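PDB 6GRB: nuclease-like protein from Chaetomium thermophilum, which is the junction-resolving enzyme GEN1, here its N-terminal nuclease-containing part with DNA, and probably cuts four-way junctions and 5' flaps in a metal-dependent way. Local coordinates for residues 19-24 against 167-172; 60-65 against 314-319. All blocks are in the same frame, centred on the assembly; numbering follows the deposited sequence.

Contact 1. Residues 19-24 against 167-172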
ATOM      1  N   CYS A  19      -2.304   6.385   9.101  1.00 56.62           N
ATOM      2  CA  CYS A  19      -2.821   6.088  10.427  1.00 56.39           C
ATOM      3  C   CYS A  19      -4.345   6.225  10.484  1.00 56.12           C
ATOM      4  O   CYS A  19      -5.012   5.448  11.175  1.00 55.80           O
ATOM      5  CB  CYS A  19      -2.144   6.990  11.457  1.00 57.18           C
ATOM      6  SG  CYS A  19      -2.922   6.962  13.082  1.00 57.19           S
ATOM      7  N   LYS A  20      -4.925   7.201   9.776  1.00 57.31           N
ATOM      8  CA  LYS A  20      -6.384   7.323   9.833  1.00 57.24           C
ATOM      9  C   LYS A  20      -7.067   6.160   9.124  1.00 57.05           C
ATOM     10  O   LYS A  20      -8.096   5.667   9.590  1.00 57.00           O
ATOM     11  CB  LYS A  20      -6.862   8.640   9.239  1.00 57.75           C
ATOM     12  CG  LYS A  20      -8.363   8.811   9.423  1.00 57.86           C
ATOM     13  CD  LYS A  20      -8.895  10.108   8.883  1.00 58.38           C
ATOM     14  CE  LYS A  20     -10.377   9.978   8.583  1.00 58.63           C
ATOM     15  NZ  LYS A  20     -11.076   9.578   9.833  1.00 58.40           N
ATOM     16  N   LEU A  21      -6.509   5.694   8.006  1.00 56.37           N
ATOM     17  CA  LEU A  21      -7.090   4.544   7.325  1.00 56.48           C
ATOM     18  C   LEU A  21      -6.995   3.300   8.183  1.00 56.09           C
ATOM     19  O   LEU A  21      -7.950   2.524   8.275  1.00 56.33           O
ATOM     20  CB  LEU A  21      -6.390   4.300   5.994  1.00 56.80           C
ATOM     21  CG  LEU A  21      -6.644   5.278   4.867  1.00 57.53           C
ATOM     22  CD1 LEU A  21      -5.613   5.017   3.775  1.00 57.83           C
ATOM     23  CD2 LEU A  21      -8.062   5.119   4.336  1.00 58.27           C
ATOM     24  N   ALA A  22      -5.829   3.069   8.788  1.00 55.44           N
ATOM     25  CA  ALA A  22      -5.655   1.890   9.631  1.00 55.26           C
ATOM     26  C   ALA A  22      -6.625   1.901  10.813  1.00 55.31           C
ATOM     27  O   ALA A  22      -7.263   0.886  11.116  1.00 55.50           O
ATOM     28  CB  ALA A  22      -4.208   1.812  10.123  1.00 55.06           C
ATOM     29  N   ILE A  23      -6.744   3.044  11.500  1.00 55.83           N
ATOM     30  CA  ILE A  23      -7.539   3.075  12.718  1.00 55.92           C
ATOM     31  C   ILE A  23      -9.042   3.131  12.411  1.00 56.15           C
ATOM     32  O   ILE A  23      -9.849   2.573  13.164  1.00 56.28           O
ATOM     33  CB  ILE A  23      -7.079   4.243  13.601  1.00 56.09           C
ATOM     34  CG1 ILE A  23      -5.641   4.010  14.074  1.00 56.19           C
ATOM     35  CG2 ILE A  23      -7.990   4.426  14.799  1.00 56.28           C
ATOM     36  CD1 ILE A  23      -5.476   2.856  15.078  1.00 56.27           C
ATOM     37  N   ASP A  24      -9.444   3.802  11.323  1.00 58.73           N
ATOM     38  CA  ASP A  24     -10.840   3.764  10.895  1.00 59.16           C
ATOM     39  C   ASP A  24     -11.259   2.330  10.615  1.00 59.43           C
ATOM     40  O   ASP A  24     -12.310   1.859  11.084  1.00 59.74           O
ATOM     41  CB  ASP A  24     -11.038   4.614   9.637  1.00 59.54           C
ATOM     42  CG  ASP A  24     -11.195   6.111   9.931  1.00 59.62           C
ATOM     43  OD1 ASP A  24     -11.298   6.530  11.121  1.00 59.46           O
ATOM     44  OD2 ASP A  24     -11.252   6.887   8.943  1.00 60.02           O
ATOM     45  N   THR A 167       3.780  10.074   6.287  1.00 62.85           N
ATOM     46  CA  THR A 167       2.562   9.820   7.026  1.00 61.61           C
ATOM     47  C   THR A 167       1.343   9.604   6.147  1.00 60.47           C
ATOM     48  O   THR A 167       0.314   9.128   6.661  1.00 59.47           O
ATOM     49  CB  THR A 167       2.250  10.975   7.990  1.00 61.89           C
ATOM     50  OG1 THR A 167       2.061  12.182   7.242  1.00 62.09           O
ATOM     51  CG2 THR A 167       3.363  11.153   8.975  1.00 63.17           C
ATOM     52  N   HIS A 168       1.420   9.944   4.853  1.00 60.27           N
ATOM     53  CA  HIS A 168       0.225  10.062   4.028  1.00 59.72           C
ATOM     54  C   HIS A 168       0.354   9.261   2.747  1.00 59.80           C
ATOM     55  O   HIS A 168       1.454   9.001   2.260  1.00 60.47           O
ATOM     56  CB  HIS A 168      -0.090  11.532   3.692  1.00 60.22           C
ATOM     57  CG  HIS A 168      -0.759  12.260   4.813  1.00 59.97           C
ATOM     58  ND1 HIS A 168      -0.130  12.512   6.013  1.00 60.22           N
ATOM     59  CD2 HIS A 168      -2.014  12.749   4.935  1.00 59.65           C
ATOM     60  CE1 HIS A 168      -0.967  13.139   6.821  1.00 59.99           C
ATOM     61  NE2 HIS A 168      -2.112  13.309   6.188  1.00 59.63           N
ATOM     62  N   VAL A 169      -0.803   8.842   2.239  1.00 57.71           N
ATOM     63  CA  VAL A 169      -0.948   8.196   0.940  1.00 58.06           C
ATOM     64  C   VAL A 169      -2.027   8.943   0.171  1.00 58.58           C
ATOM     65  O   VAL A 169      -2.826   9.693   0.735  1.00 58.39           O
ATOM     66  CB  VAL A 169      -1.329   6.698   1.032  1.00 57.36           C
ATOM     67  CG1 VAL A 169      -0.254   5.892   1.774  1.00 56.85           C
ATOM     68  CG2 VAL A 169      -2.697   6.550   1.702  1.00 56.78           C
ATOM     69  N   THR A 170      -2.064   8.679  -1.131  1.00 58.59           N
ATOM     70  CA  THR A 170      -3.074   9.226  -2.032  1.00 59.45           C
ATOM     71  C   THR A 170      -4.068   8.118  -2.389  1.00 59.70           C
ATOM     72  O   THR A 170      -3.687   7.108  -3.003  1.00 60.04           O
ATOM     73  CB  THR A 170      -2.406   9.816  -3.281  1.00 60.63           C
ATOM     74  OG1 THR A 170      -1.555  10.907  -2.895  1.00 60.59           O
ATOM     75  CG2 THR A 170      -3.443  10.324  -4.248  1.00 61.73           C
ATOM     76  N   LEU A 171      -5.330   8.293  -1.972  1.00 60.95           N
ATOM     77  CA  LEU A 171      -6.356   7.259  -2.103  1.00 61.38           C
ATOM     78  C   LEU A 171      -7.163   7.502  -3.363  1.00 63.14           C
ATOM     79  O   LEU A 171      -7.626   8.620  -3.603  1.00 63.60           O
ATOM     80  CB  LEU A 171      -7.316   7.227  -0.905  1.00 60.60           C
ATOM     81  CG  LEU A 171      -8.454   6.165  -0.900  1.00 61.17           C
ATOM     82  CD1 LEU A 171      -8.844   5.847   0.535  1.00 59.93           C
ATOM     83  CD2 LEU A 171      -9.716   6.532  -1.675  1.00 62.67           C
ATOM     84  N   HIS A 172      -7.349   6.454  -4.142  1.00 60.06           N
ATOM     85  CA  HIS A 172      -8.245   6.474  -5.283  0.50 62.11           C
ATOM     86  C   HIS A 172      -9.294   5.386  -5.109  1.00 62.93           C
ATOM     87  O   HIS A 172      -8.989   4.276  -4.654  1.00 62.46           O
ATOM     88  CB  HIS A 172      -7.486   6.282  -6.589  0.50 63.40           C
ATOM     89  CG  HIS A 172      -6.787   7.515  -7.065  0.50 63.33           C
ATOM     90  ND1 HIS A 172      -7.419   8.481  -7.818  0.50 64.52           N
ATOM     91  CD2 HIS A 172      -5.512   7.938  -6.901  0.50 62.36           C
ATOM     92  CE1 HIS A 172      -6.560   9.444  -8.100  0.50 64.25           C
ATOM     93  NE2 HIS A 172      -5.398   9.142  -7.551  0.50 63.04           N
TER
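Leu21, on helix 18-29, reaches across to strand 168-173 and divides its two methyl groups between Val169 and Leu171. At the start of 167-172, Thr167 is joined by a backbone hydrogen bond to Leu18, where the helix begins. His168 has its CB turned away from the helix, and its NE2 is hydrogen-bonded to Asp375 OD1. Val169 follows with its CB pointing at the helix. With CG1 anti to the carbonyl carbon (chi1 -61°), CG2 falls between the backbone N and the carbonyl carbon, 3.9 Å from Leu21 CD1. Both Leu21 and Val169 also touch Ile16 of the adjoining strand 14-17, so the apolar patch continues beyond the two segments. Thr170 OG1 is bonded to Arg15 NE. Leu171 returns to the helix side: CG, placed anti to the backbone N, carries CD1 to 3.9 Å from Leu21 CD2. At His172 the ring instead meets that of Tyr7. Backbone bonds pair Val169 and Leu171 with Ile16 and Glu14 of strand 14-17, and since helix 18-29 directly follows that strand, the contact folds the helix back over its own sheet at the margin of the nuclease fold. On the helix, one turn apart, Lys20 NZ forms a salt bridge with Asp24 OD2, which offers its syn lone pair at 2.8 Å; the bond from NZ to OD1 is weak. Across the contact there is no hydrogen bond or charge pair, and little surface is buried, 129 Å² in all. Methyl-to-methyl contact has no strict directionality, so this direct contact between the two segments probably rests on shape and exclusion of water and would probably tolerate small shifts.

Contact 2. Residues 60-65 against 314-319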
ATOM      1  N   LEU A  60      13.988   0.721   3.970  1.00 61.56           N
ATOM      2  CA  LEU A  60      12.955  -0.314   3.974  1.00 60.69           C
ATOM      3  C   LEU A  60      12.694  -0.804   5.397  1.00 60.61           C
ATOM      4  O   LEU A  60      11.547  -0.952   5.821  1.00 60.20           O
ATOM      5  CB  LEU A  60      13.403  -1.459   3.056  1.00 60.39           C
ATOM      6  CG  LEU A  60      12.365  -2.414   2.503  1.00 59.85           C
ATOM      7  CD1 LEU A  60      11.595  -1.728   1.402  1.00 59.99           C
ATOM      8  CD2 LEU A  60      13.005  -3.690   2.001  1.00 59.86           C
ATOM      9  N   PHE A  61      13.772  -1.051   6.147  1.00 57.91           N
ATOM     10  CA  PHE A  61      13.692  -1.327   7.577  1.00 58.46           C
ATOM     11  C   PHE A  61      12.843  -0.277   8.304  1.00 58.50           C
ATOM     12  O   PHE A  61      11.929  -0.623   9.058  1.00 58.35           O
ATOM     13  CB  PHE A  61      15.123  -1.403   8.150  1.00 59.56           C
ATOM     14  CG  PHE A  61      15.185  -1.571   9.642  1.00 60.60           C
ATOM     15  CD1 PHE A  61      15.213  -0.467  10.476  1.00 60.91           C
ATOM     16  CD2 PHE A  61      15.222  -2.832  10.215  1.00 60.92           C
ATOM     17  CE1 PHE A  61      15.258  -0.617  11.852  1.00 61.65           C
ATOM     18  CE2 PHE A  61      15.257  -2.984  11.586  1.00 61.79           C
ATOM     19  CZ  PHE A  61      15.274  -1.883  12.403  1.00 62.09           C
ATOM     20  N   TYR A  62      13.121   1.012   8.077  1.00 64.89           N
ATOM     21  CA  TYR A  62      12.395   2.057   8.792  1.00 65.33           C
ATOM     22  C   TYR A  62      10.914   2.093   8.391  1.00 64.59           C
ATOM     23  O   TYR A  62      10.047   2.246   9.253  1.00 64.63           O
ATOM     24  CB  TYR A  62      13.083   3.410   8.588  1.00 66.42           C
ATOM     25  CG  TYR A  62      14.371   3.576   9.380  1.00 67.32           C
ATOM     26  CD1 TYR A  62      14.360   3.553  10.773  1.00 67.91           C
ATOM     27  CD2 TYR A  62      15.590   3.765   8.740  1.00 67.68           C
ATOM     28  CE1 TYR A  62      15.513   3.701  11.511  1.00 68.80           C
ATOM     29  CE2 TYR A  62      16.768   3.918   9.471  1.00 68.48           C
ATOM     30  CZ  TYR A  62      16.719   3.884  10.862  1.00 69.02           C
ATOM     31  OH  TYR A  62      17.874   4.044  11.599  1.00 69.81           O
ATOM     32  N   ARG A  63      10.597   1.885   7.108  1.00 64.45           N
ATOM     33  CA  ARG A  63       9.193   1.757   6.701  1.00 63.81           C
ATOM     34  C   ARG A  63       8.500   0.554   7.348  1.00 62.99           C
ATOM     35  O   ARG A  63       7.292   0.597   7.595  1.00 62.63           O
ATOM     36  CB  ARG A  63       9.073   1.645   5.175  1.00 63.66           C
ATOM     37  CG  ARG A  63       9.688   2.799   4.408  1.00 64.89           C
ATOM     38  CD  ARG A  63       8.662   3.821   3.973  1.00 65.85           C
ATOM     39  NE  ARG A  63       9.297   5.011   3.405  1.00 67.53           N
ATOM     40  CZ  ARG A  63       8.673   5.868   2.598  1.00 68.90           C
ATOM     41  NH1 ARG A  63       7.402   5.646   2.274  1.00 68.83           N
ATOM     42  NH2 ARG A  63       9.316   6.935   2.114  1.00 70.16           N
ATOM     43  N   PHE A  64       9.235  -0.532   7.600  1.00 54.36           N
ATOM     44  CA  PHE A  64       8.639  -1.702   8.244  1.00 54.25           C
ATOM     45  C   PHE A  64       8.307  -1.414   9.708  1.00 54.75           C
ATOM     46  O   PHE A  64       7.275  -1.874  10.220  1.00 54.63           O
ATOM     47  CB  PHE A  64       9.570  -2.917   8.126  1.00 54.74           C
ATOM     48  CG  PHE A  64       9.632  -3.512   6.754  1.00 54.31           C
ATOM     49  CD1 PHE A  64       9.007  -2.898   5.680  1.00 53.68           C
ATOM     50  CD2 PHE A  64      10.290  -4.718   6.532  1.00 54.84           C
ATOM     51  CE1 PHE A  64       9.049  -3.458   4.414  1.00 53.54           C
ATOM     52  CE2 PHE A  64      10.327  -5.300   5.249  1.00 54.56           C
ATOM     53  CZ  PHE A  64       9.721  -4.663   4.190  1.00 53.91           C
ATOM     54  N   VAL A  65       9.179  -0.661  10.394  1.00 55.56           N
ATOM     55  CA  VAL A  65       8.890  -0.199  11.753  1.00 56.22           C
ATOM     56  C   VAL A  65       7.688   0.738  11.746  1.00 55.84           C
ATOM     57  O   VAL A  65       6.826   0.681  12.640  1.00 55.92           O
ATOM     58  CB  VAL A  65      10.128   0.486  12.373  1.00 57.34           C
ATOM     59  CG1 VAL A  65       9.875   0.874  13.846  1.00 58.30           C
ATOM     60  CG2 VAL A  65      11.365  -0.388  12.253  1.00 57.80           C
ATOM     61  N   PHE A 314      23.650  -3.312   8.539  1.00 62.58           N
ATOM     62  CA  PHE A 314      23.756  -1.880   8.772  1.00 62.66           C
ATOM     63  C   PHE A 314      25.027  -1.520   9.514  1.00 63.36           C
ATOM     64  O   PHE A 314      25.321  -0.329   9.684  1.00 63.58           O
ATOM     65  CB  PHE A 314      22.527  -1.374   9.539  1.00 62.84           C
ATOM     66  CG  PHE A 314      21.218  -1.726   8.883  1.00 62.17           C
ATOM     67  CD1 PHE A 314      21.135  -1.904   7.502  1.00 61.45           C
ATOM     68  CD2 PHE A 314      20.059  -1.884   9.647  1.00 62.35           C
ATOM     69  CE1 PHE A 314      19.924  -2.228   6.896  1.00 60.87           C
ATOM     70  CE2 PHE A 314      18.852  -2.201   9.043  1.00 61.73           C
ATOM     71  CZ  PHE A 314      18.784  -2.375   7.674  1.00 60.97           C
ATOM     72  N   ASP A 315      25.712  -2.533   9.995  1.00 64.93           N
ATOM     73  CA  ASP A 315      26.898  -2.364  10.773  1.00 65.70           C
ATOM     74  C   ASP A 315      26.562  -1.848  12.151  1.00 66.54           C
ATOM     75  O   ASP A 315      27.361  -1.213  12.779  1.00 67.10           O
ATOM     76  CB  ASP A 315      27.897  -1.475  10.078  1.00 65.39           C
ATOM     77  CG  ASP A 315      29.139  -2.212   9.703  1.00 65.50           C
ATOM     78  OD1 ASP A 315      29.509  -2.174   8.541  1.00 65.23           O
ATOM     79  OD2 ASP A 315      29.732  -2.853  10.564  1.00 65.97           O
ATOM     80  N   TRP A 316      25.344  -2.080  12.592  1.00 63.28           N
ATOM     81  CA  TRP A 316      24.940  -1.726  13.954  1.00 64.21           C
ATOM     82  C   TRP A 316      25.613  -2.711  14.912  1.00 65.43           C
ATOM     83  O   TRP A 316      24.997  -3.619  15.482  1.00 66.18           O
ATOM     84  CB  TRP A 316      23.423  -1.730  14.111  1.00 64.01           C
ATOM     85  CG  TRP A 316      22.708  -0.672  13.291  1.00 63.10           C
ATOM     86  CD1 TRP A 316      23.278   0.275  12.469  1.00 62.67           C
ATOM     87  CD2 TRP A 316      21.297  -0.462  13.215  1.00 62.72           C
ATOM     88  NE1 TRP A 316      22.303   1.050  11.887  1.00 62.23           N
ATOM     89  CE2 TRP A 316      21.078   0.623  12.335  1.00 62.18           C
ATOM     90  CE3 TRP A 316      20.192  -1.089  13.800  1.00 62.89           C
ATOM     91  CZ2 TRP A 316      19.798   1.086  12.024  1.00 61.82           C
ATOM     92  CZ3 TRP A 316      18.921  -0.620  13.493  1.00 62.32           C
ATOM     93  CH2 TRP A 316      18.740   0.461  12.617  1.00 61.78           C
ATOM     94  N   THR A 317      26.918  -2.514  15.072  1.00 65.06           N
ATOM     95  CA  THR A 317      27.757  -3.459  15.795  1.00 66.22           C
ATOM     96  C   THR A 317      27.868  -3.106  17.276  1.00 67.51           C
ATOM     97  O   THR A 317      27.773  -1.940  17.663  1.00 67.44           O
ATOM     98  CB  THR A 317      29.151  -3.506  15.181  1.00 65.92           C
ATOM     99  OG1 THR A 317      29.702  -2.186  15.171  1.00 65.57           O
ATOM    100  CG2 THR A 317      29.082  -4.044  13.749  1.00 64.85           C
ATOM    101  N   PHE A 318      28.041  -4.145  18.101  1.00 65.85           N
ATOM    102  CA  PHE A 318      28.353  -4.013  19.523  1.00 67.28           C
ATOM    103  C   PHE A 318      27.234  -3.310  20.276  1.00 67.62           C
ATOM    104  O   PHE A 318      26.102  -3.227  19.780  1.00 66.94           O
ATOM    105  CB  PHE A 318      29.679  -3.276  19.710  1.00 67.21           C
ATOM    106  CG  PHE A 318      30.788  -3.809  18.841  1.00 66.70           C
ATOM    107  CD1 PHE A 318      30.933  -5.176  18.646  1.00 67.20           C
ATOM    108  CD2 PHE A 318      31.675  -2.943  18.199  1.00 65.81           C
ATOM    109  CE1 PHE A 318      31.948  -5.682  17.845  1.00 66.77           C
ATOM    110  CE2 PHE A 318      32.709  -3.440  17.389  1.00 65.38           C
ATOM    111  CZ  PHE A 318      32.838  -4.812  17.211  1.00 65.83           C
ATOM    112  N   ARG A 319      27.532  -2.816  21.478  1.00 69.80           N
ATOM    113  CA  ARG A 319      26.476  -2.236  22.306  1.00 70.37           C
ATOM    114  C   ARG A 319      25.793  -1.036  21.657  1.00 69.13           C
ATOM    115  O   ARG A 319      24.554  -0.962  21.733  1.00 69.07           O
ATOM    116  CB  ARG A 319      27.028  -1.870  23.690  1.00 71.72           C
ATOM    117  CG  ARG A 319      25.949  -1.495  24.703  1.00 72.66           C
ATOM    118  CD  ARG A 319      26.569  -1.218  26.054  1.00 73.96           C
ATOM    119  NE  ARG A 319      27.334  -2.378  26.496  1.00 74.91           N
ATOM    120  CZ  ARG A 319      28.173  -2.388  27.534  1.00 75.83           C
ATOM    121  NH1 ARG A 319      28.368  -1.285  28.255  1.00 75.95           N
ATOM    122  NH2 ARG A 319      28.834  -3.501  27.843  1.00 76.60           N
TER
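Phe61 of helix 55-70 offers one ring face to both Phe314 and Trp316. Its CB starts 3.8 Å from Phe314 CZ. CG lies anti to the backbone N (chi1 175°), which carries the ring out toward the 314-319 loop. There CG is 3.8 Å from Phe314 CE2, and CD2 stays close to the same atom, so the edge of the Phe314 ring stands over this end of the face, planes at 79°. Farther out CE1 meets Trp316 CH2 at 3.7 Å and CZ meets Trp316 CZ3 at 4.0 Å, a second offset edge-to-face pair with planes at 88°. The opposite face is backed by Val65 CG2. Within the other segment Phe314 CD2 sits 3.7 Å above the indole, closing a three-ring aromatic cluster, and Tyr62 OH comes to 3.6 Å from Trp316 CZ2. Replacing Phe61 by an alanine is likely to leave the Phe314 and Trp316 edges without the pi face they meet, opening a gap against helix 55-70. Phe61 is further enclosed by Leu306 and Thr310 of helix 303-313, Leu325 and Val328 of helix 318-340, and Phe110, so the loop joining those two helices is packed against helix 55-70.

Overall arrangement
Contacts 1 and 2 have centres 25 Å apart and do not touch, although their nearest atoms come within about 7 Å. Trp156 of strand 151-157 links them: Val169 packs on it from contact 1, while Arg63, on the helix of contact 2, makes a cation-pi interaction with its ring and a hydrogen bond to its carbonyl oxygen. Contact 1 is nearer the metal site, the Val169 side chain being about 12 Å from that of Glu140, a metal ligand seen in this protein; in this structure magnesium is bound at Asp141 and Asp143. Contact 2 lies away from those residues. The DNA passes near both, nearest atoms about 7 Å from contact 1 and 9 Å from contact 2.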